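Local structure of glutaryl-CoA dehydrogenase (Mycobacterium smegmatis, 3SF6) at residues Val192-Thr197 / Ala243-Ala248; Asp133-Asp138 / Gly203-Thr208; His124-Asp129 / Leu255-Glu260; Leu62-Leu67 / Gly185-Val190; Leu77-Lys82 / Ser110-Gln115. The protein belongs to the acyl-CoA dehydrogenase family of flavoproteins and carries bound dihydroflavine-adenine dinucleotide. All coordinates share one frame; numbering follows the deposited sequence. Where two conformers were deposited one is given.

Contact 1. Residues Val192-Thr197 / Ala243-Ala248; sequences VVWART and ARLPGA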
# COMPACT_ATOMS: atom_id res chain seq x y z
N VAL A 192 23.49 3.80 32.60
CA VAL A 192 23.05 2.48 33.01
C VAL A 192 23.51 1.54 31.91
O VAL A 192 23.00 1.62 30.79
CB VAL A 192 21.54 2.40 33.24
CG1 VAL A 192 21.12 0.95 33.50
CG2 VAL A 192 21.10 3.33 34.43
N VAL A 193 24.52 0.72 32.19
CA VAL A 193 25.20 -0.05 31.16
C VAL A 193 24.91 -1.54 31.39
O VAL A 193 25.08 -2.05 32.52
CB VAL A 193 26.71 0.21 31.17
CG1 VAL A 193 27.44 -0.66 30.15
CG2 VAL A 193 26.98 1.69 30.90
N TRP A 194 24.51 -2.23 30.32
CA TRP A 194 24.19 -3.65 30.33
C TRP A 194 25.37 -4.44 29.80
O TRP A 194 25.97 -4.07 28.81
CB TRP A 194 22.90 -3.92 29.53
CG TRP A 194 21.77 -3.12 30.08
CD1 TRP A 194 21.33 -1.92 29.63
CD2 TRP A 194 21.02 -3.40 31.27
NE1 TRP A 194 20.32 -1.45 30.42
CE2 TRP A 194 20.11 -2.33 31.46
CE3 TRP A 194 21.02 -4.46 32.19
CZ2 TRP A 194 19.22 -2.27 32.52
CZ3 TRP A 194 20.10 -4.41 33.26
CH2 TRP A 194 19.21 -3.34 33.40
N ALA A 195 25.70 -5.54 30.47
CA ALA A 195 26.89 -6.34 30.12
C ALA A 195 26.61 -7.81 30.34
O ALA A 195 25.80 -8.18 31.20
CB ALA A 195 28.14 -5.90 30.99
N ARG A 196 27.31 -8.65 29.60
CA ARG A 196 27.27 -10.09 29.85
C ARG A 196 28.29 -10.45 30.94
O ARG A 196 29.40 -9.89 30.98
CB ARG A 196 27.55 -10.88 28.57
CG ARG A 196 28.97 -10.82 28.10
CD ARG A 196 29.20 -11.59 26.82
NE ARG A 196 30.40 -11.07 26.18
CZ ARG A 196 31.61 -11.61 26.28
NH1 ARG A 196 31.80 -12.72 26.99
NH2 ARG A 196 32.63 -11.03 25.67
N THR A 197 27.92 -11.36 31.83
CA THR A 197 28.81 -11.91 32.86
C THR A 197 28.71 -13.42 32.77
O THR A 197 27.83 -13.98 32.09
CB THR A 197 28.41 -11.47 34.29
OG1 THR A 197 27.28 -12.25 34.74
CG2 THR A 197 28.05 -9.98 34.33
N ALA A 243 28.00 -0.93 42.51
CA ALA A 243 27.56 -0.30 41.24
C ALA A 243 26.61 -1.20 40.47
O ALA A 243 25.90 -0.73 39.56
CB ALA A 243 28.80 0.05 40.33
N ARG A 244 26.58 -2.48 40.81
CA ARG A 244 25.69 -3.43 40.13
C ARG A 244 24.26 -3.16 40.56
O ARG A 244 24.00 -2.91 41.72
CB ARG A 244 26.11 -4.87 40.46
CG ARG A 244 25.23 -5.95 39.86
CD ARG A 244 25.73 -7.37 40.27
NE ARG A 244 26.00 -7.48 41.70
CZ ARG A 244 25.13 -7.89 42.63
NH1 ARG A 244 23.91 -8.27 42.30
NH2 ARG A 244 25.50 -7.93 43.90
N LEU A 245 23.32 -3.23 39.61
CA LEU A 245 21.89 -3.17 39.94
C LEU A 245 21.49 -4.52 40.53
O LEU A 245 21.45 -5.52 39.82
CB LEU A 245 21.09 -2.89 38.66
CG LEU A 245 21.21 -1.50 38.05
CD1 LEU A 245 20.52 -1.56 36.64
CD2 LEU A 245 20.51 -0.44 38.92
N PRO A 246 21.18 -4.56 41.85
CA PRO A 246 20.96 -5.87 42.44
C PRO A 246 19.76 -6.64 41.91
O PRO A 246 19.74 -7.86 41.96
CB PRO A 246 20.79 -5.56 43.95
CG PRO A 246 20.36 -4.12 43.99
CD PRO A 246 21.08 -3.47 42.85
N GLY A 247 18.74 -5.93 41.44
CA GLY A 247 17.51 -6.58 41.05
C GLY A 247 17.50 -7.08 39.61
O GLY A 247 16.59 -7.84 39.24
N ALA A 248 18.55 -6.75 38.86
CA ALA A 248 18.64 -7.13 37.44
C ALA A 248 19.46 -8.39 37.29
O ALA A 248 20.66 -8.40 37.55
CB ALA A 248 19.23 -5.97 36.61
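Leu245 meets Val192 and Trp194 through one methyl group. Its CD1 lies 3.9 Å from CH2 of Trp194 and 4.1 Å from CG1 of Val192. The leucine runs at about a right angle to both side chains. A second touch comes from Ala248. Its CB sits at the edge of the indole, close to the ring plane, 3.8 Å from CZ3 of Trp194. The six-membered end of the indole carries the contact with both residues. No hydrogen bond crosses between the segments.

A type I beta turn from Leu245 to Ala248 is closed by a bond of 3.3 Å from N of Ala248 to O of Leu245. It presents both end residues to the strand. Trp194 has CG anti to the carbonyl carbon (chi1 -58°), and its ring reaches out to the loop although its CB does not point there.

Strand 190-197 is the middle of three strands in the beta-rich middle domain of the acyl-CoA dehydrogenase fold. Residues 243-248 lie in the loop from strand 229-240 to helix 252-286. The Trp194 ring also meets Phe148 and touches Ala253 and Pro254 of that helix. Leu245 and Ala248 pack against Phe126, at the end of helix 106-126.

Contact 2. Residues Asp133-Asp138 / Gly203-Thr208; sequences DQWLPD and GFVVPT
Trp135 reaches from its helix to Val205 and Pro207 on the strand, and the interaction between them is apolar. CG1 of Val205 packs against the five-membered ring of the indole, 3.6 Å from NE1 and 3.9 Å from CD1 of Trp135. It approaches obliquely. The two side chains run past each other in opposite directions. Val205 has CG1 anti to its backbone N (chi1 177°), which turns this methyl to the indole. Pro207 adds a looser touch, with its CG 4.5 Å from CZ2 of Trp135.

This is a joint between domains of the acyl-CoA dehydrogenase fold. Helix 129-140 belongs to the helical N-terminal part, and strand 200-207 to the beta-rich middle part.

Further apolar contacts hold the indole. CG of its chain neighbour Gln134 lies 3.8 Å above one face of the Trp135 ring, toward the rim. Ile123 of helix 106-126 and Val190 of strand 190-197 also touch Trp135.

No hydrogen bond crosses between the segments; the strand is bonded to its neighbours. The backbone of Val205 pairs with Ala243 and that of Gly203 with Leu245. Phe204 and Val206 pair with strand 190-197, through Val193 and Ala191.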
# COMPACT_ATOMS: atom_id res chain seq x y z
N ASP A 133 18.53 6.58 46.13
CA ASP A 133 18.60 7.79 46.92
C ASP A 133 19.69 8.71 46.38
O ASP A 133 19.55 9.94 46.43
CB ASP A 133 18.87 7.43 48.39
CG ASP A 133 17.71 6.70 49.07
OD1 ASP A 133 16.56 6.81 48.59
OD2 ASP A 133 17.95 6.07 50.14
N GLN A 134 20.76 8.14 45.85
CA GLN A 134 21.87 8.95 45.33
C GLN A 134 21.49 9.67 44.04
O GLN A 134 21.81 10.84 43.87
CB GLN A 134 23.11 8.12 45.12
CG GLN A 134 24.23 8.91 44.44
CD GLN A 134 25.58 8.22 44.44
OE1 GLN A 134 25.74 7.09 44.94
NE2 GLN A 134 26.57 8.90 43.85
N TRP A 135 20.81 8.96 43.14
CA TRP A 135 20.64 9.39 41.76
C TRP A 135 19.26 9.93 41.44
O TRP A 135 19.16 10.90 40.69
CB TRP A 135 20.98 8.26 40.77
CG TRP A 135 22.48 8.03 40.70
CD1 TRP A 135 23.18 7.03 41.27
CD2 TRP A 135 23.43 8.89 40.06
NE1 TRP A 135 24.53 7.19 41.02
CE2 TRP A 135 24.70 8.32 40.27
CE3 TRP A 135 23.33 10.07 39.32
CZ2 TRP A 135 25.87 8.91 39.76
CZ3 TRP A 135 24.47 10.65 38.83
CH2 TRP A 135 25.74 10.07 39.07
N LEU A 136 18.19 9.32 41.94
CA LEU A 136 16.87 9.65 41.37
C LEU A 136 16.40 11.09 41.59
O LEU A 136 15.89 11.72 40.64
CB LEU A 136 15.79 8.62 41.76
CG LEU A 136 15.96 7.21 41.23
CD1 LEU A 136 14.85 6.28 41.76
CD2 LEU A 136 16.03 7.20 39.70
N PRO A 137 16.58 11.66 42.80
CA PRO A 137 16.05 13.05 42.92
C PRO A 137 16.77 14.06 42.02
O PRO A 137 16.14 14.92 41.43
CB PRO A 137 16.27 13.38 44.40
CG PRO A 137 16.23 11.99 45.08
CD PRO A 137 16.93 11.08 44.11
N ASP A 138 18.09 13.92 41.87
CA ASP A 138 18.81 14.81 40.97
C ASP A 138 18.54 14.55 39.47
O ASP A 138 18.67 15.46 38.64
CB ASP A 138 20.30 14.72 41.18
CG ASP A 138 20.78 15.44 42.45
OD1 ASP A 138 20.01 16.21 43.09
OD2 ASP A 138 21.97 15.23 42.77
N GLY A 203 23.32 -5.32 34.93
CA GLY A 203 23.32 -3.87 34.70
C GLY A 203 24.09 -3.14 35.79
O GLY A 203 24.10 -3.59 36.94
N PHE A 204 24.74 -2.06 35.40
CA PHE A 204 25.61 -1.28 36.25
C PHE A 204 25.28 0.20 36.15
O PHE A 204 24.98 0.72 35.07
CB PHE A 204 27.09 -1.51 35.87
CG PHE A 204 27.50 -2.94 36.02
CD1 PHE A 204 27.26 -3.85 35.01
CD2 PHE A 204 28.08 -3.40 37.21
CE1 PHE A 204 27.61 -5.19 35.18
CE2 PHE A 204 28.39 -4.74 37.38
CZ PHE A 204 28.17 -5.62 36.36
N VAL A 205 25.35 0.86 37.30
CA VAL A 205 25.24 2.29 37.41
C VAL A 205 26.66 2.85 37.29
O VAL A 205 27.51 2.64 38.18
CB VAL A 205 24.58 2.67 38.78
CG1 VAL A 205 24.55 4.22 38.93
CG2 VAL A 205 23.17 2.01 38.91
N VAL A 206 26.95 3.48 36.16
CA VAL A 206 28.34 3.86 35.82
C VAL A 206 28.45 5.38 35.80
O VAL A 206 27.97 6.02 34.84
CB VAL A 206 28.78 3.32 34.45
CG1 VAL A 206 30.31 3.56 34.24
CG2 VAL A 206 28.44 1.80 34.32
N PRO A 207 29.05 5.97 36.84
CA PRO A 207 29.35 7.40 36.71
C PRO A 207 30.25 7.63 35.50
O PRO A 207 31.25 6.93 35.29
CB PRO A 207 30.03 7.74 38.02
CG PRO A 207 29.65 6.60 38.95
CD PRO A 207 29.59 5.41 38.09
N THR A 208 29.91 8.63 34.69
CA THR A 208 30.63 8.83 33.46
C THR A 208 32.01 9.45 33.64
O THR A 208 32.80 9.46 32.69
CB THR A 208 29.82 9.63 32.45
OG1 THR A 208 29.55 10.94 32.99
CG2 THR A 208 28.51 8.88 32.09

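Contact 3. Residues His124-Asp129 / Leu255-Glu260; sequences HAFGSD and LRCLNE
Arg256 comes first along helix 252-286, lying against Phe126 and Ala125. CZ of Phe126 sits over one face of the guanidinium, 3.7 Å above its plane and toward the rim. The ring and guanidinium planes are 68° apart, so they do not stack flat. NH1 of Arg256 comes within 3.7 Å of CE1 of Phe126. The arginine chain bends at CG-CD (chi3 51°), which brings the guanidinium back beside the phenyl ring. NH2 of Arg256 lies 4.0 Å from CB of Ala125, and its hydrogen bond goes to the hydroxyl of Tyr121. A water donates to O of Ala125 at 2.6 Å. It also accepts a weak bond of 3.4 Å from NH1 of Arg256.

Cys257 follows. Its SG lies in the plane of the Phe126 ring, at the edge, 4.0 Å from CE2. This is a sulfur-aromatic contact, 5.3 Å from SG of Cys257 to the centroid of the Phe126 ring. The same side chain packs on Leu118 and Ala122 of helix 106-126.

The contact joins the end of helix 106-126, in the N-terminal domain, to the first long helix of the C-terminal domain. Its buried side is the meeting of the cysteine sulfur with the phenyl edge. At the exposed arginine, Tyr121 holds NH2 and a water weakly binds NH1, so the charge probably keeps polar company while one face meets the ring.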
# COMPACT_ATOMS: atom_id res chain seq x y z
N HIS A 124 15.11 2.80 39.51
CA HIS A 124 13.88 2.68 40.32
C HIS A 124 13.48 1.21 40.49
O HIS A 124 13.05 0.79 41.59
CB HIS A 124 12.78 3.51 39.66
CG HIS A 124 11.63 3.85 40.55
ND1 HIS A 124 10.66 2.92 40.89
CD2 HIS A 124 11.21 5.04 41.05
CE1 HIS A 124 9.74 3.52 41.65
NE2 HIS A 124 10.05 4.81 41.75
N ALA A 125 13.59 0.43 39.42
CA ALA A 125 13.10 -0.95 39.37
C ALA A 125 14.07 -1.98 39.90
O ALA A 125 13.65 -2.99 40.52
CB ALA A 125 12.70 -1.33 37.95
N PHE A 126 15.36 -1.76 39.66
CA PHE A 126 16.38 -2.76 39.94
C PHE A 126 17.50 -2.31 40.85
O PHE A 126 18.40 -3.10 41.16
CB PHE A 126 16.99 -3.25 38.61
CG PHE A 126 15.97 -3.69 37.62
CD1 PHE A 126 15.19 -4.80 37.86
CD2 PHE A 126 15.81 -3.01 36.42
CE1 PHE A 126 14.22 -5.20 36.96
CE2 PHE A 126 14.85 -3.43 35.52
CZ PHE A 126 14.07 -4.51 35.78
N GLY A 127 17.49 -1.04 41.23
CA GLY A 127 18.58 -0.47 41.99
C GLY A 127 18.46 -0.78 43.46
O GLY A 127 17.38 -1.14 43.98
N SER A 128 19.59 -0.67 44.14
CA SER A 128 19.62 -0.64 45.61
C SER A 128 19.00 0.67 46.12
O SER A 128 18.91 1.67 45.39
CB SER A 128 21.07 -0.73 46.08
OG SER A 128 21.82 0.41 45.64
N ASP A 129 18.65 0.69 47.41
CA ASP A 129 18.19 1.95 47.99
C ASP A 129 19.28 3.02 47.89
O ASP A 129 18.98 4.19 47.62
CB ASP A 129 17.79 1.75 49.46
CG ASP A 129 16.56 0.86 49.63
OD1 ASP A 129 15.87 0.52 48.65
OD2 ASP A 129 16.27 0.54 50.81
N LEU A 255 14.85 -5.37 29.06
CA LEU A 255 13.61 -5.45 28.29
C LEU A 255 12.43 -4.85 29.00
O LEU A 255 11.57 -4.25 28.35
CB LEU A 255 13.27 -6.90 27.84
CG LEU A 255 14.30 -7.56 26.90
CD1 LEU A 255 13.89 -8.97 26.48
CD2 LEU A 255 14.55 -6.71 25.70
N ARG A 256 12.35 -4.97 30.32
CA ARG A 256 11.26 -4.28 31.05
C ARG A 256 11.37 -2.77 30.89
O ARG A 256 10.35 -2.08 30.77
CB ARG A 256 11.26 -4.62 32.54
CG ARG A 256 10.60 -5.94 32.96
CD ARG A 256 10.61 -6.08 34.54
NE ARG A 256 10.09 -4.88 35.21
CZ ARG A 256 10.06 -4.67 36.54
NH1 ARG A 256 10.56 -5.58 37.39
NH2 ARG A 256 9.55 -3.55 37.05
N CYS A 257 12.60 -2.25 30.90
CA CYS A 257 12.83 -0.82 30.71
C CYS A 257 12.34 -0.43 29.31
O CYS A 257 11.64 0.58 29.13
CB CYS A 257 14.30 -0.46 30.84
SG CYS A 257 15.03 -0.94 32.44
N LEU A 258 12.73 -1.20 28.30
CA LEU A 258 12.30 -0.89 26.93
C LEU A 258 10.79 -0.85 26.82
O LEU A 258 10.25 -0.01 26.12
CB LEU A 258 12.83 -1.88 25.92
CG LEU A 258 14.35 -2.01 25.81
CD1 LEU A 258 14.79 -3.03 24.74
CD2 LEU A 258 14.97 -0.70 25.49
N ASN A 259 10.11 -1.76 27.49
CA ASN A 259 8.65 -1.77 27.41
C ASN A 259 8.04 -0.54 28.05
O ASN A 259 7.03 -0.03 27.58
CB ASN A 259 8.12 -3.10 27.89
CG ASN A 259 8.33 -4.22 26.78
OD1 ASN A 259 7.88 -4.05 25.63
ND2 ASN A 259 8.97 -5.32 27.14
N GLU A 260 8.67 0.01 29.07
CA GLU A 260 8.22 1.30 29.60
C GLU A 260 8.42 2.43 28.61
O GLU A 260 7.49 3.23 28.34
CB GLU A 260 8.95 1.63 30.88
CG GLU A 260 8.67 0.66 31.97
CD GLU A 260 7.20 0.61 32.34
OE1 GLU A 260 6.60 1.70 32.48
OE2 GLU A 260 6.66 -0.52 32.51
O HOH W 1 11.23 -3.98 40.32

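Contact 4. Residues Leu62-Leu67 / Gly185-Val190; sequences LPAREL and GSVADV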
# COMPACT_ATOMS: atom_id res chain seq x y z
N LEU A 62 22.16 21.48 20.74
CA LEU A 62 21.16 22.11 21.60
C LEU A 62 21.74 22.18 23.00
O LEU A 62 22.67 21.45 23.32
CB LEU A 62 19.84 21.34 21.58
CG LEU A 62 19.67 20.10 22.46
CD1 LEU A 62 18.20 19.73 22.61
CD2 LEU A 62 20.50 18.91 21.90
N PRO A 63 21.23 23.12 23.81
CA PRO A 63 21.71 23.25 25.19
C PRO A 63 21.09 22.16 26.05
O PRO A 63 20.23 22.41 26.88
CB PRO A 63 21.23 24.66 25.59
CG PRO A 63 19.98 24.86 24.75
CD PRO A 63 20.29 24.20 23.44
N ALA A 64 21.53 20.94 25.84
CA ALA A 64 20.86 19.79 26.43
C ALA A 64 20.87 19.86 27.97
O ALA A 64 19.86 19.56 28.61
CB ALA A 64 21.51 18.49 25.95
N ARG A 65 22.01 20.23 28.55
CA ARG A 65 22.11 20.29 30.02
C ARG A 65 21.17 21.33 30.60
O ARG A 65 20.45 21.05 31.57
CB ARG A 65 23.55 20.50 30.49
CG ARG A 65 24.41 19.27 30.25
CD ARG A 65 25.77 19.39 30.90
NE ARG A 65 26.81 18.62 30.19
CZ ARG A 65 27.40 18.95 29.03
NH1 ARG A 65 27.09 20.07 28.35
NH2 ARG A 65 28.33 18.12 28.54
N GLU A 66 21.13 22.52 30.00
CA GLU A 66 20.25 23.57 30.47
C GLU A 66 18.79 23.15 30.25
O GLU A 66 17.93 23.39 31.11
CB GLU A 66 20.52 24.89 29.75
N LEU A 67 18.50 22.52 29.12
CA LEU A 67 17.15 22.08 28.85
C LEU A 67 16.65 21.01 29.83
O LEU A 67 15.48 21.02 30.26
CB LEU A 67 17.03 21.57 27.40
CG LEU A 67 15.62 21.23 26.95
CD1 LEU A 67 14.77 22.49 26.85
CD2 LEU A 67 15.67 20.47 25.56
N GLY A 185 24.35 10.31 25.59
CA GLY A 185 25.59 9.76 26.13
C GLY A 185 26.67 10.79 26.45
O GLY A 185 27.28 10.72 27.52
N SER A 186 26.89 11.75 25.55
CA SER A 186 27.97 12.75 25.70
C SER A 186 27.71 13.82 26.75
O SER A 186 28.66 14.51 27.16
CB SER A 186 28.23 13.46 24.39
OG SER A 186 28.68 12.53 23.43
N VAL A 187 26.45 13.96 27.17
CA VAL A 187 26.08 14.92 28.20
C VAL A 187 25.66 14.22 29.51
O VAL A 187 25.26 14.91 30.46
CB VAL A 187 24.98 15.89 27.76
CG1 VAL A 187 25.46 16.79 26.56
CG2 VAL A 187 23.70 15.19 27.40
N ALA A 188 25.80 12.89 29.58
CA ALA A 188 25.32 12.13 30.73
C ALA A 188 26.30 12.19 31.89
O ALA A 188 27.53 12.08 31.69
CB ALA A 188 25.07 10.67 30.36
N ASP A 189 25.76 12.35 33.09
CA ASP A 189 26.50 12.14 34.36
C ASP A 189 26.61 10.67 34.80
O ASP A 189 27.54 10.27 35.52
CB ASP A 189 25.80 12.94 35.45
CG ASP A 189 25.76 14.42 35.12
OD1 ASP A 189 26.83 15.07 35.20
OD2 ASP A 189 24.67 14.94 34.72
N VAL A 190 25.61 9.89 34.41
CA VAL A 190 25.48 8.49 34.76
C VAL A 190 24.98 7.68 33.58
O VAL A 190 24.11 8.14 32.82
CB VAL A 190 24.60 8.31 36.02
CG1 VAL A 190 23.15 8.68 35.76
CG2 VAL A 190 24.71 6.90 36.58
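Arg65 and Val187 mark the closest approach of the two backbones, with 6.9 Å between their CA atoms. Residues 62-67 enter a helix. Pro63 is the centre of an inverse gamma turn and also the N-cap residue, and N of Leu67 bonds to O of Pro63 in the first turn. Residues 185-189 belong to the loop that follows strand 172-183, and Val190 begins strand 190-197. The chain bends here, with a weak bond from N of Ala188 to O of Gly185, and Val187 points toward the helix.

Val187 is the centre of the side-chain contact. Its CG1 sits over one face of the Arg65 guanidinium, 3.7 Å above the plane and offset toward the rim. CZ of Arg65 is 3.8 Å from this methyl. The arginine chain is extended from CG to NE, which carries the guanidinium across to the valine. The other methyl, CG2 of Val187, takes the crowded position between backbone N and carbonyl carbon (chi1 of CG1 -63°). It touches CB of Ala64 at 4.2 Å.

NH2 of Arg65 is 3.9 Å from O of Ser186. The Ser186 hydroxyl turns to Ser230 and Thr217. Ile145 flanks both Arg65 and Val187.

The helix of the N-terminal domain thus meets the loop of the middle domain by contact of an aliphatic methyl with a flat cation. NE of Arg65 stays 6.1 Å from OD1 of Asp189, so any attraction between these charges is probably modest. The hold is chiefly one of van der Waals contact, with the arginine exposed.

Contact 5. Residues Leu77-Lys82 / Ser110-Gln115; sequences LGMHLK and SLVSVQ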
# COMPACT_ATOMS: atom_id res chain seq x y z
N LEU A 77 10.48 15.13 33.98
CA LEU A 77 11.45 14.02 33.97
C LEU A 77 11.03 12.99 34.99
O LEU A 77 10.91 13.28 36.18
CB LEU A 77 12.87 14.53 34.24
CG LEU A 77 13.38 15.55 33.22
CD1 LEU A 77 14.80 15.96 33.58
CD2 LEU A 77 13.32 15.02 31.76
N GLY A 78 10.85 11.77 34.55
CA GLY A 78 10.38 10.71 35.43
C GLY A 78 8.90 10.79 35.67
O GLY A 78 8.41 10.33 36.71
N MET A 79 8.15 11.31 34.70
CA MET A 79 6.72 11.58 34.90
C MET A 79 5.89 10.41 35.39
O MET A 79 4.95 10.61 36.19
CB MET A 79 6.09 12.11 33.61
CG MET A 79 6.50 13.51 33.26
SD MET A 79 5.73 14.15 31.75
CE MET A 79 6.80 13.46 30.47
N HIS A 80 6.20 9.19 34.90
CA HIS A 80 5.40 8.04 35.20
C HIS A 80 5.94 7.28 36.41
O HIS A 80 5.33 6.29 36.83
CB HIS A 80 5.29 7.09 34.00
CG HIS A 80 4.29 6.01 34.20
ND1 HIS A 80 4.64 4.67 34.24
CD2 HIS A 80 2.95 6.06 34.46
CE1 HIS A 80 3.56 3.95 34.49
NE2 HIS A 80 2.53 4.76 34.62
N LEU A 81 7.02 7.77 37.03
CA LEU A 81 7.61 7.11 38.20
C LEU A 81 7.04 7.73 39.45
O LEU A 81 6.63 8.90 39.43
CB LEU A 81 9.13 7.27 38.20
CG LEU A 81 9.85 6.67 37.01
CD1 LEU A 81 11.38 6.98 37.03
CD2 LEU A 81 9.64 5.15 36.91
N LYS A 82 7.06 6.96 40.52
CA LYS A 82 6.58 7.40 41.82
C LYS A 82 7.74 7.69 42.78
O LYS A 82 8.72 6.95 42.85
CB LYS A 82 5.63 6.36 42.41
CG LYS A 82 4.26 6.39 41.70
CD LYS A 82 3.27 5.42 42.28
CE LYS A 82 1.92 5.55 41.60
NZ LYS A 82 2.01 5.40 40.11
N SER A 110 12.83 12.19 23.00
CA SER A 110 13.84 11.15 23.22
C SER A 110 14.71 11.40 24.45
O SER A 110 15.02 10.48 25.20
CB SER A 110 14.75 10.92 22.00
OG SER A 110 14.03 10.57 20.83
N LEU A 111 15.13 12.64 24.67
CA LEU A 111 15.91 13.03 25.83
C LEU A 111 15.14 12.67 27.09
O LEU A 111 15.67 12.06 28.03
CB LEU A 111 16.24 14.54 25.81
CG LEU A 111 16.99 15.09 27.04
CD1 LEU A 111 17.81 16.33 26.61
CD2 LEU A 111 16.02 15.45 28.16
N VAL A 112 13.84 12.97 27.07
CA VAL A 112 12.94 12.67 28.18
C VAL A 112 12.71 11.17 28.36
O VAL A 112 12.81 10.67 29.50
CB VAL A 112 11.58 13.38 27.99
CG1 VAL A 112 10.56 12.96 29.06
CG2 VAL A 112 11.76 14.87 28.04
N SER A 113 12.43 10.44 27.29
CA SER A 113 12.25 8.97 27.36
C SER A 113 13.45 8.26 27.98
O SER A 113 13.29 7.39 28.83
CB SER A 113 12.06 8.37 25.95
OG SER A 113 10.82 8.74 25.40
N VAL A 114 14.66 8.64 27.55
CA VAL A 114 15.87 8.03 28.07
C VAL A 114 16.03 8.38 29.54
O VAL A 114 16.35 7.52 30.37
CB VAL A 114 17.08 8.51 27.26
CG1 VAL A 114 18.40 8.34 28.06
CG2 VAL A 114 17.04 7.84 25.86
N GLN A 115 15.83 9.65 29.88
CA GLN A 115 15.96 10.07 31.29
C GLN A 115 15.02 9.31 32.22
O GLN A 115 15.47 8.76 33.23
CB GLN A 115 15.74 11.58 31.41
CG GLN A 115 15.97 12.15 32.80
CD GLN A 115 17.43 12.34 33.17
OE1 GLN A 115 18.34 11.90 32.45
NE2 GLN A 115 17.67 13.03 34.31
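Leu77 packs into the angle between Val112 and Gln115, one turn apart on helix 106-126. Its CD2 is the central atom, 4.0 Å from CG2 of Val112 and also 4.0 Å from CG of Gln115. CD1 of Leu77 adds a touch at 4.1 Å to CG of Gln115. The leucine has CG anti to the carbonyl carbon (chi1 -60°), which brings its branched end to the helix. Backbones are close here, with 6.1 Å between CA of Leu77 and CA of Val112.

Met79 holds the other flank of Val112. Its CE comes 4.0 Å from CG1 of Val112, and the two side chains meet at about a right angle. The methionine also touches Tyr94, Ala97 and Leu101 of helix 91-104.

The chain turns at Gly78, between Leu77 and Met79, with left-handed backbone angles, and a type I beta turn runs from Gly78 to Leu81. His80 and Lys82 have no contact with the helix segment. His80 is partly exposed and Lys82 lies at the surface, so this end is the solvent side.

Gln115 has CG anti to its backbone N (chi1 -175°), which sets CG against Leu77; the bend at chi2 (78°) then turns the amide to other partners. OE1 accepts from N of Gly146, and NE2 donates to O of Met139 and O of Arg144. Val114 beside it touches the bound dihydroflavine-adenine dinucleotide. No hydrogen bond crosses between the segments; they meet mainly through methyl and methylene groups. The buried amide has its hydrogen bonds with the chain around 139-146, which probably fixes the rotation of the Gln115 side chain.

How the contacts relate
From the N terminus, contact 4 opens first, at 62-67. Contact 5 opens and closes inside its loop, within the helical N-terminal domain. Contact 3 opens next at 124-129 and contact 2 at 133-138. Contact 4 then closes at 185-190, crossing both. Contact 1 opens at 192-197, contact 2 closes at 203-208 and contact 1 at 243-248, so they cross. Contact 3 closes last, at 255-260, and both are nested in its loop. Contacts 2 and 4 tie the N-terminal helices to the middle domain. Contact 3 ties them to the C-terminal helices. Contact 1 ties a middle-domain strand to the loop before helix 252-286. Contacts 3 and 5 share helix 106-126; contacts 1 and 2 share a sheet.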